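Local coordinates for methylornithine synthase PylB (Methanosarcina barkeri, PDB 3T7V), which catalyses the radical-based isomerisation of L-lysine to (3R)-3-methyl-D-ornithine in pyrrolysine biosynthesis, using a [4Fe-4S] cluster and S-adenosyl-L-methionine, at residues A[273-279]-A[294-300]; A[50-55]-A[266-272]; A[47-51]-A[290-295]. One frame throughout, in Å; residues are numbered along the deposited sequence.

Contact 1. Residues A[273-279]-A[294-300]. With MD0 (5-amino-D-isoleucine), chain D.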
loop_
_atom_site.group_PDB
_atom_site.type_symbol
_atom_site.label_atom_id
_atom_site.label_comp_id
_atom_site.label_asym_id
_atom_site.label_seq_id
_atom_site.Cartn_x
_atom_site.Cartn_y
_atom_site.Cartn_z
ATOM N N LEU A 273 -8.488 -6.835 -0.382
ATOM C CA LEU A 273 -7.883 -5.908 -1.290
ATOM C C LEU A 273 -6.387 -6.120 -1.322
ATOM O O LEU A 273 -5.773 -6.293 -0.240
ATOM C CB LEU A 273 -8.163 -4.470 -0.808
ATOM C CG LEU A 273 -9.659 -4.096 -0.861
ATOM C CD1 LEU A 273 -9.828 -2.740 -0.177
ATOM C CD2 LEU A 273 -10.115 -4.049 -2.269
ATOM N N ILE A 274 -5.779 -6.121 -2.510
ATOM C CA ILE A 274 -4.323 -6.259 -2.664
ATOM C C ILE A 274 -3.919 -5.289 -3.727
ATOM O O ILE A 274 -4.439 -5.372 -4.872
ATOM C CB ILE A 274 -3.904 -7.677 -3.120
ATOM C CG1 ILE A 274 -4.465 -8.687 -2.126
ATOM C CG2 ILE A 274 -2.379 -7.766 -3.312
ATOM C CD1 ILE A 274 -4.197 -10.194 -2.481
ATOM N N PRO A 275 -3.030 -4.325 -3.427
ATOM C CA PRO A 275 -2.697 -3.243 -4.359
ATOM C C PRO A 275 -1.749 -3.578 -5.425
ATOM O O PRO A 275 -0.772 -4.393 -5.210
ATOM C CB PRO A 275 -2.159 -2.146 -3.453
ATOM C CG PRO A 275 -1.634 -2.794 -2.274
ATOM C CD PRO A 275 -2.458 -4.077 -2.092
ATOM N N ALA A 276 -1.951 -2.956 -6.587
ATOM C CA ALA A 276 -0.955 -2.866 -7.627
ATOM C C ALA A 276 -0.478 -1.380 -7.551
ATOM O O ALA A 276 -1.187 -0.465 -8.028
ATOM C CB ALA A 276 -1.614 -3.177 -8.967
ATOM N N SER A 277 0.683 -1.139 -6.954
ATOM C CA SER A 277 1.229 0.218 -6.792
ATOM C C SER A 277 1.978 0.717 -8.016
ATOM O O SER A 277 2.860 0.023 -8.532
ATOM C CB SER A 277 2.201 0.258 -5.588
ATOM O OG SER A 277 2.810 1.562 -5.506
ATOM N N LEU A 278 1.660 1.930 -8.461
ATOM C CA LEU A 278 2.402 2.550 -9.590
ATOM C C LEU A 278 3.798 3.039 -9.116
ATOM O O LEU A 278 4.640 3.391 -9.925
ATOM C CB LEU A 278 1.649 3.772 -10.057
ATOM C CG LEU A 278 0.243 3.593 -10.645
ATOM C CD1 LEU A 278 -0.234 4.856 -11.367
ATOM C CD2 LEU A 278 0.121 2.411 -11.558
ATOM N N ASP A 279 4.010 3.091 -7.785
ATOM C CA ASP A 279 5.233 3.711 -7.268
ATOM C C ASP A 279 6.513 2.880 -7.552
ATOM O O ASP A 279 7.631 3.416 -7.490
ATOM C CB ASP A 279 5.069 3.844 -5.729
ATOM C CG ASP A 279 5.845 4.985 -5.111
ATOM O OD1 ASP A 279 6.249 5.965 -5.775
ATOM O OD2 ASP A 279 5.938 4.921 -3.843
ATOM N N ALA A 294 -3.591 -8.739 -8.054
ATOM C CA ALA A 294 -4.010 -7.508 -7.361
ATOM C C ALA A 294 -5.389 -7.042 -7.877
ATOM O O ALA A 294 -5.821 -7.383 -8.972
ATOM C CB ALA A 294 -2.986 -6.393 -7.588
ATOM N N ASN A 295 -6.060 -6.221 -7.064
ATOM C CA ASN A 295 -7.423 -5.721 -7.452
ATOM C C ASN A 295 -7.656 -4.222 -7.213
ATOM O O ASN A 295 -8.746 -3.766 -7.363
ATOM C CB ASN A 295 -8.532 -6.615 -6.851
ATOM C CG ASN A 295 -8.603 -6.521 -5.322
ATOM O OD1 ASN A 295 -7.723 -6.080 -4.686
ATOM N ND2 ASN A 295 -9.636 -7.015 -4.754
ATOM N N ILE A 296 -6.647 -3.521 -6.708
ATOM C CA ILE A 296 -6.755 -2.069 -6.488
ATOM C C ILE A 296 -5.473 -1.421 -6.960
ATOM O O ILE A 296 -4.368 -1.894 -6.648
ATOM C CB ILE A 296 -7.128 -1.729 -4.994
ATOM C CG1 ILE A 296 -7.142 -0.208 -4.758
ATOM C CG2 ILE A 296 -6.172 -2.402 -3.979
ATOM C CD1 ILE A 296 -7.878 0.088 -3.425
ATOM N N VAL A 297 -5.572 -0.326 -7.651
ATOM C CA VAL A 297 -4.395 0.361 -8.201
ATOM C C VAL A 297 -4.160 1.591 -7.267
ATOM O O VAL A 297 -5.113 2.288 -6.923
ATOM C CB VAL A 297 -4.584 0.850 -9.625
ATOM C CG1 VAL A 297 -3.337 1.553 -10.162
ATOM C CG2 VAL A 297 -4.913 -0.317 -10.568
ATOM N N THR A 298 -2.903 1.691 -6.778
ATOM C CA THR A 298 -2.573 2.740 -5.828
ATOM C C THR A 298 -1.378 3.535 -6.344
ATOM O O THR A 298 -0.749 3.193 -7.347
ATOM C CB THR A 298 -2.229 2.148 -4.440
ATOM O OG1 THR A 298 -0.959 1.458 -4.492
ATOM C CG2 THR A 298 -3.349 1.202 -3.917
ATOM N N SER A 299 -1.131 4.635 -5.641
ATOM C CA SER A 299 -0.033 5.547 -6.015
ATOM C C SER A 299 -0.356 6.274 -7.327
ATOM O O SER A 299 0.526 6.688 -8.089
ATOM C CB SER A 299 1.355 4.906 -6.073
ATOM O OG SER A 299 2.340 5.882 -5.543
ATOM N N ILE A 300 -1.667 6.435 -7.579
ATOM C CA ILE A 300 -2.148 7.262 -8.692
ATOM C C ILE A 300 -2.085 8.693 -8.169
ATOM O O ILE A 300 -2.577 8.994 -7.098
ATOM C CB ILE A 300 -3.598 6.896 -9.053
ATOM C CG1 ILE A 300 -3.700 5.376 -9.332
ATOM C CG2 ILE A 300 -4.010 7.761 -10.241
ATOM C CD1 ILE A 300 -5.146 4.963 -9.625
HETATM C C MD0 D . 1.497 3.450 -2.679
HETATM N N MD0 D . 2.984 5.356 -2.898
HETATM O O MD0 D . 0.313 3.069 -2.572
HETATM C CA MD0 D . 1.887 4.782 -2.126
HETATM C CB MD0 D . 2.297 4.651 -0.627
HETATM C CD MD0 D . 1.130 4.536 1.678
HETATM N NE MD0 D . -0.111 4.143 2.334
HETATM C CG MD0 D . 1.038 4.231 0.185
HETATM C CG2 MD0 D . 3.445 3.640 -0.370
HETATM O OXT MD0 D . 2.377 2.774 -3.227
#

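Contact 2. Residues A[50-55]-A[266-272]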
loop_
_atom_site.group_PDB
_atom_site.type_symbol
_atom_site.label_atom_id
_atom_site.label_comp_id
_atom_site.label_asym_id
_atom_site.label_seq_id
_atom_site.Cartn_x
_atom_site.Cartn_y
_atom_site.Cartn_z
ATOM N N VAL A 50 -8.758 -16.816 -8.667
ATOM C CA VAL A 50 -9.321 -16.505 -7.350
ATOM C C VAL A 50 -9.813 -15.064 -7.380
ATOM O O VAL A 50 -10.952 -14.792 -6.992
ATOM C CB VAL A 50 -8.231 -16.698 -6.217
ATOM C CG1 VAL A 50 -8.820 -16.309 -4.872
ATOM C CG2 VAL A 50 -7.846 -18.172 -6.191
ATOM N N ARG A 51 -8.965 -14.150 -7.865
ATOM C CA ARG A 51 -9.383 -12.735 -7.897
ATOM C C ARG A 51 -10.625 -12.519 -8.789
ATOM O O ARG A 51 -11.537 -11.795 -8.410
ATOM C CB ARG A 51 -8.271 -11.933 -8.499
ATOM C CG ARG A 51 -8.367 -10.421 -8.325
ATOM C CD ARG A 51 -8.808 -9.713 -9.555
ATOM N NE ARG A 51 -8.470 -10.259 -10.868
ATOM C CZ ARG A 51 -7.355 -10.010 -11.551
ATOM N NH1 ARG A 51 -6.443 -9.189 -11.082
ATOM N NH2 ARG A 51 -7.156 -10.549 -12.746
ATOM N N ASP A 52 -10.690 -13.244 -9.913
ATOM C CA ASP A 52 -11.817 -13.051 -10.837
ATOM C C ASP A 52 -13.093 -13.604 -10.212
ATOM O O ASP A 52 -14.179 -13.085 -10.428
ATOM C CB ASP A 52 -11.538 -13.766 -12.176
ATOM C CG ASP A 52 -10.412 -13.110 -13.020
ATOM O OD1 ASP A 52 -9.917 -11.980 -12.737
ATOM O OD2 ASP A 52 -9.996 -13.764 -14.027
ATOM N N HIS A 53 -12.969 -14.664 -9.417
ATOM C CA HIS A 53 -14.122 -15.248 -8.763
ATOM C C HIS A 53 -14.795 -14.259 -7.865
ATOM O O HIS A 53 -16.024 -14.138 -7.880
ATOM C CB HIS A 53 -13.724 -16.484 -7.998
ATOM C CG HIS A 53 -14.898 -17.156 -7.314
ATOM N ND1 HIS A 53 -15.741 -18.023 -7.972
ATOM C CD2 HIS A 53 -15.378 -17.053 -6.034
ATOM C CE1 HIS A 53 -16.685 -18.455 -7.122
ATOM N NE2 HIS A 53 -16.480 -17.875 -5.946
ATOM N N TYR A 54 -13.994 -13.533 -7.051
ATOM C CA TYR A 54 -14.569 -12.605 -6.070
ATOM C C TYR A 54 -14.728 -11.174 -6.565
ATOM O O TYR A 54 -15.557 -10.434 -6.009
ATOM C CB TYR A 54 -13.728 -12.602 -4.795
ATOM C CG TYR A 54 -13.863 -13.883 -4.047
ATOM C CD1 TYR A 54 -15.063 -14.206 -3.453
ATOM C CD2 TYR A 54 -12.814 -14.759 -3.962
ATOM C CE1 TYR A 54 -15.171 -15.408 -2.763
ATOM C CE2 TYR A 54 -12.933 -15.990 -3.294
ATOM C CZ TYR A 54 -14.136 -16.285 -2.714
ATOM O OH TYR A 54 -14.298 -17.476 -2.046
ATOM N N PHE A 55 -13.970 -10.797 -7.605
ATOM C CA PHE A 55 -13.963 -9.389 -8.048
ATOM C C PHE A 55 -14.246 -9.184 -9.507
ATOM O O PHE A 55 -14.339 -8.031 -9.996
ATOM C CB PHE A 55 -12.630 -8.685 -7.669
ATOM C CG PHE A 55 -12.409 -8.666 -6.204
ATOM C CD1 PHE A 55 -13.057 -7.693 -5.403
ATOM C CD2 PHE A 55 -11.648 -9.663 -5.576
ATOM C CE1 PHE A 55 -12.872 -7.686 -3.988
ATOM C CE2 PHE A 55 -11.517 -9.647 -4.194
ATOM C CZ PHE A 55 -12.069 -8.670 -3.376
ATOM N N ARG A 266 -2.889 -13.338 -2.712
ATOM C CA ARG A 266 -4.276 -13.580 -3.238
ATOM C C ARG A 266 -4.759 -14.986 -2.863
ATOM O O ARG A 266 -5.965 -15.173 -2.577
ATOM C CB ARG A 266 -4.304 -13.384 -4.736
ATOM C CG ARG A 266 -5.635 -13.696 -5.450
ATOM C CD ARG A 266 -6.794 -12.916 -4.843
ATOM N NE ARG A 266 -6.653 -11.498 -5.140
ATOM C CZ ARG A 266 -7.283 -10.526 -4.467
ATOM N NH1 ARG A 266 -8.091 -10.776 -3.466
ATOM N NH2 ARG A 266 -6.993 -9.247 -4.746
ATOM N N LEU A 267 -3.810 -15.915 -2.823
ATOM C CA LEU A 267 -4.231 -17.271 -2.518
ATOM C C LEU A 267 -4.485 -17.425 -1.011
ATOM O O LEU A 267 -5.209 -18.300 -0.601
ATOM C CB LEU A 267 -3.170 -18.270 -3.037
ATOM C CG LEU A 267 -2.995 -18.302 -4.576
ATOM C CD1 LEU A 267 -1.848 -19.216 -5.023
ATOM C CD2 LEU A 267 -4.265 -18.777 -5.244
ATOM N N MET A 268 -3.798 -16.640 -0.176
ATOM C CA MET A 268 -3.975 -16.616 1.270
ATOM C C MET A 268 -5.144 -15.749 1.759
ATOM O O MET A 268 -5.717 -16.050 2.798
ATOM C CB MET A 268 -2.721 -16.075 1.994
ATOM C CG MET A 268 -1.556 -17.037 1.881
ATOM S SD MET A 268 -0.179 -16.308 2.866
ATOM C CE MET A 268 -0.845 -16.352 4.576
ATOM N N PHE A 269 -5.404 -14.612 1.089
ATOM C CA PHE A 269 -6.429 -13.680 1.456
ATOM C C PHE A 269 -7.353 -13.458 0.249
ATOM O O PHE A 269 -7.401 -12.370 -0.386
ATOM C CB PHE A 269 -5.768 -12.319 1.784
ATOM C CG PHE A 269 -4.774 -12.383 2.905
ATOM C CD1 PHE A 269 -3.419 -12.548 2.698
ATOM C CD2 PHE A 269 -5.224 -12.141 4.247
ATOM C CE1 PHE A 269 -2.488 -12.613 3.781
ATOM C CE2 PHE A 269 -4.308 -12.202 5.302
ATOM C CZ PHE A 269 -2.942 -12.427 5.083
ATOM N N PRO A 270 -8.086 -14.473 -0.167
ATOM C CA PRO A 270 -8.744 -14.473 -1.440
ATOM C C PRO A 270 -9.780 -13.330 -1.597
ATOM O O PRO A 270 -9.975 -12.847 -2.716
ATOM C CB PRO A 270 -9.389 -15.865 -1.546
ATOM C CG PRO A 270 -9.376 -16.343 -0.136
ATOM C CD PRO A 270 -8.170 -15.776 0.512
ATOM N N LYS A 271 -10.385 -12.912 -0.485
ATOM C CA LYS A 271 -11.483 -11.935 -0.544
ATOM C C LYS A 271 -11.000 -10.522 -0.265
ATOM O O LYS A 271 -11.857 -9.615 -0.148
ATOM C CB LYS A 271 -12.532 -12.307 0.501
ATOM C CG LYS A 271 -13.216 -13.645 0.161
ATOM C CD LYS A 271 -14.211 -14.103 1.258
ATOM C CE LYS A 271 -14.753 -15.504 1.006
ATOM N NZ LYS A 271 -15.957 -15.797 1.844
ATOM N N ARG A 272 -9.671 -10.329 -0.077
ATOM C CA ARG A 272 -9.203 -9.004 0.449
ATOM C C ARG A 272 -8.717 -8.106 -0.693
ATOM O O ARG A 272 -8.602 -8.499 -1.839
ATOM C CB ARG A 272 -8.126 -9.216 1.526
ATOM C CG ARG A 272 -8.660 -10.107 2.697
ATOM C CD ARG A 272 -9.798 -9.384 3.402
ATOM N NE ARG A 272 -10.177 -9.999 4.651
ATOM C CZ ARG A 272 -10.976 -9.435 5.555
ATOM N NH1 ARG A 272 -11.491 -8.235 5.342
ATOM N NH2 ARG A 272 -11.252 -10.085 6.673
#

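Contact 3. Residues A[47-51]-A[290-295]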
loop_
_atom_site.group_PDB
_atom_site.type_symbol
_atom_site.label_atom_id
_atom_site.label_comp_id
_atom_site.label_asym_id
_atom_site.label_seq_id
_atom_site.Cartn_x
_atom_site.Cartn_y
_atom_site.Cartn_z
ATOM N N ALA A 47 -3.819 -17.288 -9.116
ATOM C CA ALA A 47 -4.267 -16.082 -8.388
ATOM C C ALA A 47 -5.296 -15.278 -9.201
ATOM O O ALA A 47 -6.229 -14.727 -8.607
ATOM C CB ALA A 47 -3.037 -15.230 -8.063
ATOM N N ARG A 48 -5.153 -15.168 -10.513
ATOM C CA ARG A 48 -6.200 -14.460 -11.265
ATOM C C ARG A 48 -7.545 -15.224 -11.194
ATOM O O ARG A 48 -8.593 -14.588 -11.145
ATOM C CB ARG A 48 -5.776 -14.313 -12.719
ATOM C CG ARG A 48 -4.627 -13.363 -12.983
ATOM C CD ARG A 48 -4.505 -12.992 -14.471
ATOM N NE ARG A 48 -4.253 -14.186 -15.333
ATOM C CZ ARG A 48 -3.060 -14.658 -15.633
ATOM N NH1 ARG A 48 -1.949 -14.120 -15.106
ATOM N NH2 ARG A 48 -2.986 -15.728 -16.445
ATOM N N LYS A 49 -7.538 -16.567 -11.189
ATOM C CA LYS A 49 -8.799 -17.279 -11.042
ATOM C C LYS A 49 -9.529 -16.912 -9.754
ATOM O O LYS A 49 -10.735 -16.676 -9.703
ATOM C CB LYS A 49 -8.538 -18.793 -11.051
ATOM C CG LYS A 49 -9.833 -19.630 -11.141
ATOM C CD LYS A 49 -9.605 -21.144 -11.116
ATOM C CE LYS A 49 -8.942 -21.636 -12.388
ATOM N NZ LYS A 49 -8.469 -23.056 -12.242
ATOM N N VAL A 50 -8.758 -16.816 -8.667
ATOM C CA VAL A 50 -9.321 -16.505 -7.350
ATOM C C VAL A 50 -9.813 -15.064 -7.380
ATOM O O VAL A 50 -10.952 -14.792 -6.992
ATOM C CB VAL A 50 -8.231 -16.698 -6.217
ATOM C CG1 VAL A 50 -8.820 -16.309 -4.872
ATOM C CG2 VAL A 50 -7.846 -18.172 -6.191
ATOM N N ARG A 51 -8.965 -14.150 -7.865
ATOM C CA ARG A 51 -9.383 -12.735 -7.897
ATOM C C ARG A 51 -10.625 -12.519 -8.789
ATOM O O ARG A 51 -11.537 -11.795 -8.410
ATOM C CB ARG A 51 -8.271 -11.933 -8.499
ATOM C CG ARG A 51 -8.367 -10.421 -8.325
ATOM C CD ARG A 51 -8.808 -9.713 -9.555
ATOM N NE ARG A 51 -8.470 -10.259 -10.868
ATOM C CZ ARG A 51 -7.355 -10.010 -11.551
ATOM N NH1 ARG A 51 -6.443 -9.189 -11.082
ATOM N NH2 ARG A 51 -7.156 -10.549 -12.746
ATOM N N LEU A 290 -1.527 -6.493 -11.452
ATOM C CA LEU A 290 -2.909 -6.977 -11.645
ATOM C C LEU A 290 -2.970 -8.406 -12.192
ATOM O O LEU A 290 -3.789 -9.243 -11.693
ATOM C CB LEU A 290 -3.729 -6.068 -12.594
ATOM C CG LEU A 290 -3.916 -4.628 -12.017
ATOM C CD1 LEU A 290 -4.386 -3.713 -13.166
ATOM C CD2 LEU A 290 -4.947 -4.634 -10.849
ATOM N N ASN A 291 -2.061 -8.745 -13.139
ATOM C CA ASN A 291 -2.052 -10.125 -13.639
ATOM C C ASN A 291 -1.472 -11.115 -12.670
ATOM O O ASN A 291 -1.562 -12.309 -12.911
ATOM C CB ASN A 291 -1.294 -10.147 -14.961
ATOM C CG ASN A 291 -2.114 -9.552 -16.081
ATOM O OD1 ASN A 291 -3.380 -9.555 -16.029
ATOM N ND2 ASN A 291 -1.438 -9.067 -17.114
ATOM N N ALA A 292 -0.929 -10.670 -11.548
ATOM C CA ALA A 292 -0.504 -11.593 -10.463
ATOM C C ALA A 292 -1.605 -11.691 -9.363
ATOM O O ALA A 292 -1.441 -12.468 -8.413
ATOM C CB ALA A 292 0.775 -11.082 -9.803
ATOM N N GLY A 293 -2.715 -10.958 -9.513
ATOM C CA GLY A 293 -3.830 -11.097 -8.547
ATOM C C GLY A 293 -4.222 -9.857 -7.775
ATOM O O GLY A 293 -5.102 -9.913 -6.959
ATOM N N ALA A 294 -3.591 -8.739 -8.054
ATOM C CA ALA A 294 -4.010 -7.508 -7.361
ATOM C C ALA A 294 -5.389 -7.042 -7.877
ATOM O O ALA A 294 -5.821 -7.383 -8.972
ATOM C CB ALA A 294 -2.986 -6.393 -7.588
ATOM N N ASN A 295 -6.060 -6.221 -7.064
ATOM C CA ASN A 295 -7.423 -5.721 -7.452
ATOM C C ASN A 295 -7.656 -4.222 -7.213
ATOM O O ASN A 295 -8.746 -3.766 -7.363
ATOM C CB ASN A 295 -8.532 -6.615 -6.851
ATOM C CG ASN A 295 -8.603 -6.521 -5.322
ATOM O OD1 ASN A 295 -7.723 -6.080 -4.686
ATOM N ND2 ASN A 295 -9.636 -7.015 -4.754
HETATM O O HOH W 1 -5.523 -9.026 -14.465
#

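Contact 1. Residues A[273-279]-A[294-300]
The carbonyl oxygen of Ile274 receives two backbone N-H groups, a sound bond from Asn295 N at 2.9 Å and a weak, longer one from Ile296 N. They open the parallel pairing of strands 275-277 and 296-300, which helix 278-291 joins into a beta-alpha-beta unit of the TIM-barrel fold. The ladder continues through Ala276 N to Ile296 O (2.6 Å), Thr298 N to Ala276 O and Leu278 N to Thr298 O. At its start the Asn295 side chain, its CG lodged between backbone N and carbonyl carbon (chi1 67°), folds back so that OD1 accepts a nearly straight bond from Ile274 N at 2.9 Å. An alanine here would remove OD1 and is likely to leave Ile274 N without this acceptor and Leu273 without the amide beside it. On the face turned to helix 278-291, Ala276 CB meets Ala294 CB, and Leu278 CD2 packs on Val297 CG1. On the other face, Pro275 CB rests on Thr298 CG2 at 3.6 Å, and the hydroxyls bind 5-amino-D-isoleucine: Ser277 OG donates to its OXT (2.6 Å) and Thr298 OG1 to its O (2.8 Å). Ser277 OG also caps the following helix, accepting from Asp279 N. The ligand's amino N donates to Ser299 OG at 2.8 Å and, weakly, to Asp279 OD2, while Asp279 OD1 forms a salt bridge with Arg322.

Contact 2. Residues A[50-55]-A[266-272]
Arg51 CG and Phe55 CD2 lie over one face of the Arg266 guanidinium, while the Phe55 ring is inclined to that group by 57°, with CE2 3.7 Å from NH1. The same ring turns its edge to the backbone opposite, CZ coming within 3.4 Å of Lys271 O. Two bends, at chi2 and chi3, bring Arg266 NH1 round to the backbone that follows it in the chain, where it donates to Arg272 O at 2.8 Å and to Pro270 O at 2.9 Å, the latter from well above the carbonyl plane. These bonds tie down the type I turn from Phe269 to Arg272, through which helix 258-268 passes toward strand 275-277 of the TIM barrel; helix 37-55 packs against that turn. Over one face of the Tyr54 ring sits His53 CD2, and over the other Lys271 CG makes a CH-pi contact, 3.9 Å from the centroid and 8° off the normal. CG1 of Val50 presses tightly on Pro270 CB (3.4 Å), and CG2 meets Leu267 CD2, Val50 and Leu267 crossing at about a right angle. Arg51 carries its own guanidinium away, gripping Asp52 OD1 with NE and NH2, its NH1 turned to Leu290 O and Ala294 O.

Contact 3. Residues A[47-51]-A[290-295]
Arg48 and Arg51 of helix 37-55 donate hydrogen bonds to carbonyls at the C-terminal end of helix 278-291 and just beyond it. Arg51 NH1 serves two of them, Leu290 O at 2.7 Å and Ala294 O at 2.8 Å, the second almost in the guanidinium plane. Leu290 O is shared, since Gly293 N reaches it from the opposite face. Arg48 CG and CD pass close to Asn291 O, and the bend at chi3 (-61°) turns the guanidinium back so that NH1 binds the same oxygen at 2.9 Å, on a lone pair; Arg48 NH2 is paired with Glu41. A water accepts from Arg51 NH2 (2.8 Å) and donates to Asn291 OD1 (2.7 Å). Among the van der Waals contacts, Ala47 CB touches the backbone oxygen Ala292 O at 3.2 Å, and Arg51 CG lies 4.1 Å from Asn295 CB, these side chains running in opposite directions. Gly293, first to leave helical angles, forms a Schellman motif, where a beta carbon would jam against the preceding carbonyl oxygen and crowd Ala47 CB. Partial negative charge on the helix-end carbonyls of Leu290 and Asn291 would probably be offset by the guanidinium groups; Ala294 O fastens Arg51 to the chain beyond.

Along the chain, contacts 2 and 3 both start from helix 37-55, which precedes the first barrel strand, 58-68; residues 266-272, 273-279 and 290-300 follow much later. Contact 2 meets the end of helix 258-268, contact 3 the end of helix 278-291, and their centres lie about 7 Å apart. Contact 1, about 15 Å from contact 2 and 12 Å from contact 3, pairs the strands that follow those helix ends. Arg266 bonds Gly293 O, joining contacts 2 and 3, and probably OD1 of Asn295, which like Ala294 belongs to both contact 1 and contact 3. Thus helix 37-55 packs where the chain enters both strands, whose far ends bind the ligand.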